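Local atomic coordinates of N-acetyl-L-2,4-diaminobutyric acid deacetylase (Ruegeria pomeroyi, PDB entry 6TWM), a protein that probably hydrolyses N-acetyl-L-2,4-diaminobutyric acid to 2,4-diaminobutyric acid and acetate, as a zinc-dependent deacetylase of bacterial ectoine degradation. Residues H65-E70 with G153-D158; V160-A165 with T214-G219; G272-M277 with S316-G321. One frame throughout, in Å; residues are numbered along the deposited sequence.

Interaction 1 of 3, residues H65-E70 with G153-D158; sequences HGDEYE and GGKTLD. With ZN (zinc ion), chain M.
A buried meeting of two loops, D67 and E68 against G153, G154 and K155, lies beside the zinc ion of the catalytic domain. One loop carries the HxxE zinc motif of the aspartoacylase and M14 carboxypeptidase families and runs from strand 57-61 into helix 70-81; the other follows the metal ligand H151 and enters strand 157-159. A type I turn from H65 to E68 brings the two motif residues to the same metal, where H65 ND1 lies 2.7 Å and E68 OE2 2.5 Å from the zinc. H151 completes the protein ligands. The second oxygen of E68, OE1, is held by the backbone N of S152, just ahead of G153, so the carboxylate links the metal to the opposing loop. E68 is extended beyond CG, and this CG passes 3.8 Å from the N of G154.

D67 turns its carboxylate across to the second loop, CG lodged between its own backbone N and carbonyl carbon (chi1 58°). Its OD2 accepts a straight bond from the N of K155, 3.1 Å with 171° at the hydrogen, met from well above the carboxylate plane. The backbone adds two links: G154 CA directs a hydrogen at the O of D67 across 3.5 Å, and a water donates to that same oxygen while weakly accepting from the N of G154. The positive phi of G154 (78°) suits glycine, and with no side chain there its CA can lie close to the D67 carboxylate. K155, extended beyond CG, puts NZ on the carbonyl of G105, while its CG rests 3.6 Å from D67 OD2.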
loop_
_atom_site.group_PDB
_atom_site.type_symbol
_atom_site.label_atom_id
_atom_site.label_comp_id
_atom_site.label_asym_id
_atom_site.label_seq_id
_atom_site.Cartn_x
_atom_site.Cartn_y
_atom_site.Cartn_z
ATOM N N HIS A 65 3.006 1.318 -5.264
ATOM C CA HIS A 65 4.437 1.515 -5.440
ATOM C C HIS A 65 5.057 0.182 -5.846
ATOM O O HIS A 65 4.702 -0.868 -5.304
ATOM C CB HIS A 65 5.083 2.048 -4.160
ATOM C CG HIS A 65 4.550 3.377 -3.722
ATOM N ND1 HIS A 65 3.787 3.538 -2.584
ATOM C CD2 HIS A 65 4.660 4.609 -4.277
ATOM C CE1 HIS A 65 3.459 4.812 -2.452
ATOM N NE2 HIS A 65 3.977 5.482 -3.466
ATOM N N GLY A 66 5.986 0.234 -6.802
ATOM C CA GLY A 66 6.376 -0.972 -7.517
ATOM C C GLY A 66 7.139 -1.987 -6.690
ATOM O O GLY A 66 7.035 -3.192 -6.940
ATOM N N ASP A 67 7.904 -1.531 -5.699
ATOM C CA ASP A 67 8.820 -2.395 -4.954
ATOM C C ASP A 67 8.220 -2.881 -3.641
ATOM O O ASP A 67 8.926 -3.030 -2.639
ATOM C CB ASP A 67 10.146 -1.676 -4.708
ATOM C CG ASP A 67 9.982 -0.371 -3.946
ATOM O OD1 ASP A 67 8.831 0.058 -3.725
ATOM O OD2 ASP A 67 11.010 0.231 -3.568
ATOM N N GLU A 68 6.913 -3.137 -3.623
ATOM C CA GLU A 68 6.202 -3.594 -2.432
ATOM C C GLU A 68 5.373 -4.809 -2.816
ATOM O O GLU A 68 4.498 -4.717 -3.684
ATOM C CB GLU A 68 5.334 -2.470 -1.866
ATOM C CG GLU A 68 6.125 -1.189 -1.653
ATOM C CD GLU A 68 5.261 -0.014 -1.280
ATOM O OE1 GLU A 68 4.025 -0.179 -1.199
ATOM O OE2 GLU A 68 5.828 1.078 -1.058
ATOM N N TYR A 69 5.641 -5.946 -2.166
ATOM C CA TYR A 69 5.348 -7.243 -2.760
ATOM C C TYR A 69 4.328 -8.103 -2.024
ATOM O O TYR A 69 3.757 -9.000 -2.654
ATOM C CB TYR A 69 6.650 -8.047 -2.919
ATOM C CG TYR A 69 7.619 -7.367 -3.856
ATOM C CD1 TYR A 69 7.422 -7.407 -5.232
ATOM C CD2 TYR A 69 8.713 -6.657 -3.370
ATOM C CE1 TYR A 69 8.293 -6.779 -6.099
ATOM C CE2 TYR A 69 9.592 -6.023 -4.231
ATOM C CZ TYR A 69 9.374 -6.088 -5.595
ATOM O OH TYR A 69 10.235 -5.461 -6.466
ATOM N N GLU A 70 4.079 -7.871 -0.731
ATOM C CA GLU A 70 3.113 -8.705 -0.017
ATOM C C GLU A 70 1.750 -8.674 -0.693
ATOM O O GLU A 70 1.087 -9.710 -0.820
ATOM C CB GLU A 70 2.988 -8.254 1.437
ATOM C CG GLU A 70 4.111 -8.726 2.331
ATOM C CD GLU A 70 5.298 -7.793 2.297
ATOM O OE1 GLU A 70 5.209 -6.742 1.627
ATOM O OE2 GLU A 70 6.318 -8.103 2.948
ATOM N N GLY A 153 7.011 -1.263 2.911
ATOM C CA GLY A 153 8.033 -0.247 3.099
ATOM C C GLY A 153 8.786 0.116 1.835
ATOM O O GLY A 153 9.246 1.252 1.688
ATOM N N GLY A 154 8.915 -0.825 0.905
ATOM C CA GLY A 154 9.785 -0.627 -0.236
ATOM C C GLY A 154 11.241 -0.834 0.141
ATOM O O GLY A 154 11.584 -1.190 1.267
ATOM N N LYS A 155 12.121 -0.584 -0.832
ATOM C CA LYS A 155 13.546 -0.824 -0.629
ATOM C C LYS A 155 14.167 0.108 0.406
ATOM O O LYS A 155 15.270 -0.175 0.887
ATOM C CB LYS A 155 14.298 -0.684 -1.955
ATOM C CG LYS A 155 13.971 -1.757 -2.978
ATOM C CD LYS A 155 14.699 -1.498 -4.289
ATOM C CE LYS A 155 14.372 -2.553 -5.330
ATOM N NZ LYS A 155 15.032 -2.260 -6.631
ATOM N N THR A 156 13.491 1.204 0.765
ATOM C CA THR A 156 14.062 2.212 1.649
ATOM C C THR A 156 13.465 2.218 3.049
ATOM O O THR A 156 14.028 2.866 3.938
ATOM C CB THR A 156 13.899 3.613 1.038
ATOM O OG1 THR A 156 12.542 4.051 1.195
ATOM C CG2 THR A 156 14.251 3.591 -0.439
ATOM N N LEU A 157 12.349 1.531 3.271
ATOM C CA LEU A 157 11.679 1.534 4.562
ATOM C C LEU A 157 11.301 0.112 4.949
ATOM O O LEU A 157 11.162 -0.772 4.102
ATOM C CB LEU A 157 10.414 2.410 4.551
ATOM C CG LEU A 157 10.560 3.928 4.460
ATOM C CD1 LEU A 157 9.188 4.586 4.413
ATOM C CD2 LEU A 157 11.364 4.454 5.632
ATOM N N ASP A 158 11.127 -0.090 6.252
ATOM C CA ASP A 158 10.636 -1.349 6.791
ATOM C C ASP A 158 9.641 -1.038 7.897
ATOM O O ASP A 158 9.906 -0.187 8.749
ATOM C CB ASP A 158 11.785 -2.212 7.323
ATOM C CG ASP A 158 11.401 -3.669 7.462
ATOM O OD1 ASP A 158 10.238 -4.016 7.159
ATOM O OD2 ASP A 158 12.264 -4.468 7.880
HETATM ZN ZN ZN M . 3.961 2.411 -0.123
HETATM O O HOH W 1 8.940 -3.823 0.294
#

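Interaction 2 of 3, residues V160-A165 with T214-G219; sequences VPFAAA and TTELGG. With DAB (2,4-diaminobutyric acid), chain N.
F162 and E216 face each other as a hydrogen-bonded pair of antiparallel strands and share both backbone bonds of that pair. The N of E216 reaches the O of F162 at 2.8 Å, almost straight along the carbonyl direction. The return bond, F162 N to E216 O, is 3.0 Å long and more bent (140° at the hydrogen), its donor standing well above the carbonyl plane. Further along, A164 N gives a hydrogen to T214 O at 2.9 Å, and between these bonds lies the non-hydrogen-bonded pair of A163 and T215. The backbones of A163 and A165 bond to V190 on the other flank, and that of P161 to Y188. T215 OG1 bonds the N of the zinc ligand H151, and the backbone of L217 is also bonded to H151.

F162 and E216 project from the same face of the sheet. With its CG between the backbone N and the carbonyl carbon (chi1 78°), the phenyl ring runs beside E216, whose CB sits over one face, toward the rim, 3.7 Å from the centroid, in a CH-pi contact. E216 then bends at chi2 (-64°), turning its carboxylate away from the phenyl toward the active site. There OE2 and OXT of the bound diaminobutyric acid, two carboxylate oxygens, approach to 3.3 Å, a proximity and not an assigned hydrogen bond. E216 has also been seen as a zinc ligand in this protein.

The pair lies within the mixed sheet of the catalytic domain: strand 211-216 is flanked by 146-149 and 162-166, strand 162-166 in turn by 188-192. Helix 171-184 packs on A163 and T215, while helix 225-242 packs on P161 and L217.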
loop_
_atom_site.group_PDB
_atom_site.type_symbol
_atom_site.label_atom_id
_atom_site.label_comp_id
_atom_site.label_asym_id
_atom_site.label_seq_id
_atom_site.Cartn_x
_atom_site.Cartn_y
_atom_site.Cartn_z
ATOM N N VAL A 160 6.546 -2.514 10.804
ATOM C CA VAL A 160 5.826 -3.617 11.449
ATOM C C VAL A 160 4.564 -3.902 10.643
ATOM O O VAL A 160 3.964 -2.960 10.092
ATOM C CB VAL A 160 5.497 -3.268 12.905
ATOM C CG1 VAL A 160 6.779 -3.120 13.720
ATOM C CG2 VAL A 160 4.674 -1.991 12.986
ATOM N N PRO A 161 4.147 -5.157 10.490
ATOM C CA PRO A 161 3.004 -5.442 9.612
ATOM C C PRO A 161 1.711 -4.941 10.234
ATOM O O PRO A 161 1.345 -5.329 11.347
ATOM C CB PRO A 161 3.024 -6.967 9.484
ATOM C CG PRO A 161 3.696 -7.431 10.730
ATOM C CD PRO A 161 4.705 -6.379 11.091
ATOM N N PHE A 162 1.013 -4.079 9.504
ATOM C CA PHE A 162 -0.127 -3.398 10.091
ATOM C C PHE A 162 -1.080 -2.919 9.006
ATOM O O PHE A 162 -0.679 -2.672 7.867
ATOM C CB PHE A 162 0.343 -2.248 11.000
ATOM C CG PHE A 162 0.787 -0.984 10.283
ATOM C CD1 PHE A 162 -0.126 -0.122 9.693
ATOM C CD2 PHE A 162 2.131 -0.618 10.283
ATOM C CE1 PHE A 162 0.288 1.045 9.081
ATOM C CE2 PHE A 162 2.551 0.552 9.680
ATOM C CZ PHE A 162 1.628 1.386 9.082
ATOM N N ALA A 163 -2.352 -2.811 9.379
ATOM C CA ALA A 163 -3.377 -2.175 8.569
ATOM C C ALA A 163 -3.774 -0.861 9.226
ATOM O O ALA A 163 -3.753 -0.733 10.454
ATOM C CB ALA A 163 -4.603 -3.076 8.407
ATOM N N ALA A 164 -4.128 0.119 8.403
ATOM C CA ALA A 164 -4.338 1.470 8.893
ATOM C C ALA A 164 -5.670 2.027 8.413
ATOM O O ALA A 164 -6.293 1.517 7.478
ATOM C CB ALA A 164 -3.202 2.398 8.459
ATOM N N ALA A 165 -6.093 3.092 9.091
ATOM C CA ALA A 165 -7.245 3.892 8.708
ATOM C C ALA A 165 -6.979 5.319 9.166
ATOM O O ALA A 165 -6.301 5.540 10.170
ATOM C CB ALA A 165 -8.543 3.355 9.318
ATOM N N THR A 214 -5.906 0.078 3.772
ATOM C CA THR A 214 -4.515 0.297 3.413
ATOM C C THR A 214 -3.631 -0.348 4.472
ATOM O O THR A 214 -4.045 -0.530 5.620
ATOM C CB THR A 214 -4.189 1.791 3.273
ATOM O OG1 THR A 214 -2.857 1.946 2.768
ATOM C CG2 THR A 214 -4.312 2.494 4.616
ATOM N N THR A 215 -2.416 -0.714 4.069
ATOM C CA THR A 215 -1.531 -1.499 4.917
ATOM C C THR A 215 -0.113 -0.955 4.839
ATOM O O THR A 215 0.211 -0.110 4.001
ATOM C CB THR A 215 -1.519 -2.981 4.512
ATOM O OG1 THR A 215 -0.992 -3.109 3.185
ATOM C CG2 THR A 215 -2.920 -3.581 4.559
ATOM N N GLU A 216 0.728 -1.449 5.747
ATOM C CA GLU A 216 2.185 -1.374 5.622
ATOM C C GLU A 216 2.704 -2.701 6.167
ATOM O O GLU A 216 2.823 -2.873 7.384
ATOM C CB GLU A 216 2.780 -0.191 6.373
ATOM C CG GLU A 216 2.486 1.178 5.771
ATOM C CD GLU A 216 3.093 1.365 4.397
ATOM O OE1 GLU A 216 4.105 0.702 4.095
ATOM O OE2 GLU A 216 2.557 2.183 3.618
ATOM N N LEU A 217 2.995 -3.634 5.269
ATOM C CA LEU A 217 3.344 -5.006 5.628
ATOM C C LEU A 217 4.831 -5.215 5.350
ATOM O O LEU A 217 5.219 -5.640 4.262
ATOM C CB LEU A 217 2.479 -5.998 4.847
ATOM C CG LEU A 217 0.966 -5.763 4.900
ATOM C CD1 LEU A 217 0.243 -6.753 4.006
ATOM C CD2 LEU A 217 0.446 -5.849 6.331
ATOM N N GLY A 218 5.664 -4.906 6.339
ATOM C CA GLY A 218 7.095 -5.095 6.199
ATOM C C GLY A 218 7.765 -4.090 5.283
ATOM O O GLY A 218 7.457 -2.896 5.330
ATOM N N GLY A 219 8.688 -4.557 4.453
ATOM C CA GLY A 219 9.380 -3.671 3.527
ATOM C C GLY A 219 10.685 -4.293 3.055
ATOM O O GLY A 219 10.802 -5.512 2.946
HETATM N N DAB N . 3.033 6.707 1.282
HETATM C CA DAB N . 3.590 5.991 2.422
HETATM C C DAB N . 4.450 4.748 2.030
HETATM O O DAB N . 5.592 4.616 2.554
HETATM C CB DAB N . 2.501 5.512 3.377
HETATM C CG DAB N . 1.520 6.623 3.736
HETATM N ND DAB N . 1.895 7.472 4.846
HETATM O OXT DAB N . 3.945 3.941 1.204
#

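Interaction 3 of 3, residues G272-M277 with S316-G321; sequences GLFEMM and SRHFPG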
loop_
_atom_site.group_PDB
_atom_site.type_symbol
_atom_site.label_atom_id
_atom_site.label_comp_id
_atom_site.label_asym_id
_atom_site.label_seq_id
_atom_site.Cartn_x
_atom_site.Cartn_y
_atom_site.Cartn_z
ATOM N N GLY A 272 25.499 8.840 5.700
ATOM C CA GLY A 272 26.448 7.982 6.376
ATOM C C GLY A 272 25.989 6.537 6.391
ATOM O O GLY A 272 25.061 6.146 5.682
ATOM N N LEU A 273 26.677 5.756 7.219
ATOM C CA LEU A 273 26.392 4.338 7.397
ATOM C C LEU A 273 25.399 4.175 8.542
ATOM O O LEU A 273 25.655 4.629 9.662
ATOM C CB LEU A 273 27.681 3.568 7.679
ATOM C CG LEU A 273 27.569 2.096 8.074
ATOM C CD1 LEU A 273 26.929 1.283 6.962
ATOM C CD2 LEU A 273 28.944 1.549 8.420
ATOM N N PHE A 274 24.273 3.527 8.260
ATOM C CA PHE A 274 23.152 3.477 9.190
ATOM C C PHE A 274 23.318 2.311 10.157
ATOM O O PHE A 274 23.475 1.161 9.731
ATOM C CB PHE A 274 21.835 3.353 8.426
ATOM C CG PHE A 274 20.620 3.448 9.299
ATOM C CD1 PHE A 274 20.171 4.677 9.748
ATOM C CD2 PHE A 274 19.926 2.310 9.673
ATOM C CE1 PHE A 274 19.053 4.770 10.552
ATOM C CE2 PHE A 274 18.806 2.396 10.478
ATOM C CZ PHE A 274 18.369 3.628 10.918
ATOM N N GLU A 275 23.274 2.606 11.456
ATOM C CA GLU A 275 23.279 1.584 12.501
ATOM C C GLU A 275 22.015 1.747 13.336
ATOM O O GLU A 275 21.929 2.650 14.174
ATOM C CB GLU A 275 24.523 1.668 13.382
ATOM C CG GLU A 275 24.551 0.564 14.434
ATOM C CD GLU A 275 25.680 0.702 15.435
ATOM O OE1 GLU A 275 26.373 1.739 15.422
ATOM O OE2 GLU A 275 25.873 -0.238 16.236
ATOM N N MET A 276 21.041 0.873 13.109
ATOM C CA MET A 276 19.851 0.845 13.947
ATOM C C MET A 276 20.193 0.229 15.298
ATOM O O MET A 276 20.789 -0.850 15.364
ATOM C CB MET A 276 18.738 0.051 13.264
ATOM C CG MET A 276 17.356 0.270 13.856
ATOM S SD MET A 276 16.684 1.897 13.464
ATOM C CE MET A 276 15.443 2.078 14.744
ATOM N N MET A 277 19.821 0.918 16.376
ATOM C CA MET A 277 20.155 0.462 17.719
ATOM C C MET A 277 19.037 -0.322 18.393
ATOM O O MET A 277 19.321 -1.124 19.288
ATOM C CB MET A 277 20.541 1.654 18.603
ATOM C CG MET A 277 21.758 2.418 18.106
ATOM S SD MET A 277 23.156 1.348 17.712
ATOM C CE MET A 277 23.545 0.676 19.326
ATOM N N SER A 316 8.497 1.911 12.170
ATOM C CA SER A 316 9.146 2.030 10.876
ATOM C C SER A 316 10.588 2.456 11.095
ATOM O O SER A 316 10.899 3.172 12.051
ATOM C CB SER A 316 8.428 3.035 9.968
ATOM O OG SER A 316 9.215 3.360 8.834
ATOM N N ARG A 317 11.468 2.006 10.205
ATOM C CA ARG A 317 12.860 2.423 10.262
ATOM C C ARG A 317 13.424 2.507 8.853
ATOM O O ARG A 317 12.972 1.807 7.940
ATOM C CB ARG A 317 13.707 1.471 11.116
ATOM C CG ARG A 317 13.839 0.061 10.559
ATOM C CD ARG A 317 15.034 -0.654 11.173
ATOM N NE ARG A 317 16.287 -0.272 10.526
ATOM C CZ ARG A 317 17.191 -1.135 10.069
ATOM N NH1 ARG A 317 16.994 -2.440 10.198
ATOM N NH2 ARG A 317 18.300 -0.690 9.495
ATOM N N HIS A 318 14.404 3.393 8.690
ATOM C CA HIS A 318 15.186 3.459 7.465
ATOM C C HIS A 318 15.829 2.107 7.192
ATOM O O HIS A 318 16.579 1.588 8.024
ATOM C CB HIS A 318 16.251 4.544 7.598
ATOM C CG HIS A 318 17.193 4.620 6.437
ATOM N ND1 HIS A 318 16.897 5.307 5.281
ATOM C CD2 HIS A 318 18.432 4.103 6.262
ATOM C CE1 HIS A 318 17.912 5.208 4.440
ATOM N NE2 HIS A 318 18.854 4.480 5.010
ATOM N N PHE A 319 15.523 1.526 6.036
ATOM C CA PHE A 319 16.011 0.185 5.734
ATOM C C PHE A 319 17.473 0.152 5.284
ATOM O O PHE A 319 18.283 -0.524 5.930
ATOM C CB PHE A 319 15.126 -0.477 4.675
ATOM C CG PHE A 319 15.490 -1.905 4.392
ATOM C CD1 PHE A 319 15.059 -2.921 5.228
ATOM C CD2 PHE A 319 16.269 -2.233 3.293
ATOM C CE1 PHE A 319 15.391 -4.238 4.971
ATOM C CE2 PHE A 319 16.606 -3.548 3.030
ATOM C CZ PHE A 319 16.165 -4.552 3.869
ATOM N N PRO A 320 17.868 0.857 4.218
ATOM C CA PRO A 320 19.176 0.577 3.610
ATOM C C PRO A 320 20.335 0.901 4.538
ATOM O O PRO A 320 20.234 1.742 5.435
ATOM C CB PRO A 320 19.196 1.484 2.370
ATOM C CG PRO A 320 17.770 1.883 2.147
ATOM C CD PRO A 320 17.182 1.956 3.514
ATOM N N GLY A 321 21.456 0.209 4.306
ATOM C CA GLY A 321 22.654 0.467 5.088
ATOM C C GLY A 321 23.202 1.866 4.894
ATOM O O GLY A 321 23.872 2.404 5.781
#
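F274 lays one face of its ring against H318 and offers part of its rim to R317. The imidazole comes edge-on in a T-shaped stack, centroids 5.0 Å apart and planes at 62°, with CD2 the imidazole atom nearest the phenyl. H318 CB sits over the same face in a CH-pi contact, 4.2 Å from the centroid, so ring and CB of the histidine both lie over that face. R317 approaches differently. Its guanidinium is nearly coplanar with the phenyl, and NH2 lies 3.3 Å from F274 CE2 at the ring edge, which makes this an edge contact near the ring plane and not a cation-pi stack.

M276 covers one face of that same guanidinium: its CB and CG lie over it, CG 3.5 Å from R317 NE. The bend of M276 at chi2 (72°) brings SD along the arginine chain as well, 3.8 Å from R317 CD. The charged group is thus flanked by the methionine over one face and by the aromatic ring at its edge.

One backbone bond closes the far end: F274 N donates to G321 O at 2.8 Å and 172°. The polar end of H318 is taken up elsewhere, NE2 bonding to L322 O.

Strand 272-276 belongs to a small antiparallel sheet, paired with 289-294 and, just beyond G321, with 322-323. Strand 312-318, which holds R317 and H318, lies in a different sheet beside 157-159 and 328-333. The contact therefore joins two sheets of the C-terminal beta region, with V293 and A291 of strand 289-294 and I323 of strand 322-323 also touching F274.

Followed from the N terminus, the three contacts come in series, none nesting in or crossing another. Interaction 1 closes a loop of 82 residues between the two zinc-site loops. The chain then runs almost directly into interaction 2, which closes 48 residues and pairs two strands of the catalytic sheet. Interaction 3 closes 38 residues farther on and brings strand 272-276 and the end of strand 312-318 together. Interactions 1 and 2 touch where G153 N meets G218 O, probably in a hydrogen bond. Interactions 1 and 3 meet through T156 O with F319 N and D158 O with R317 N, so segment 153-158 connects the zinc site to the C-terminal sheets.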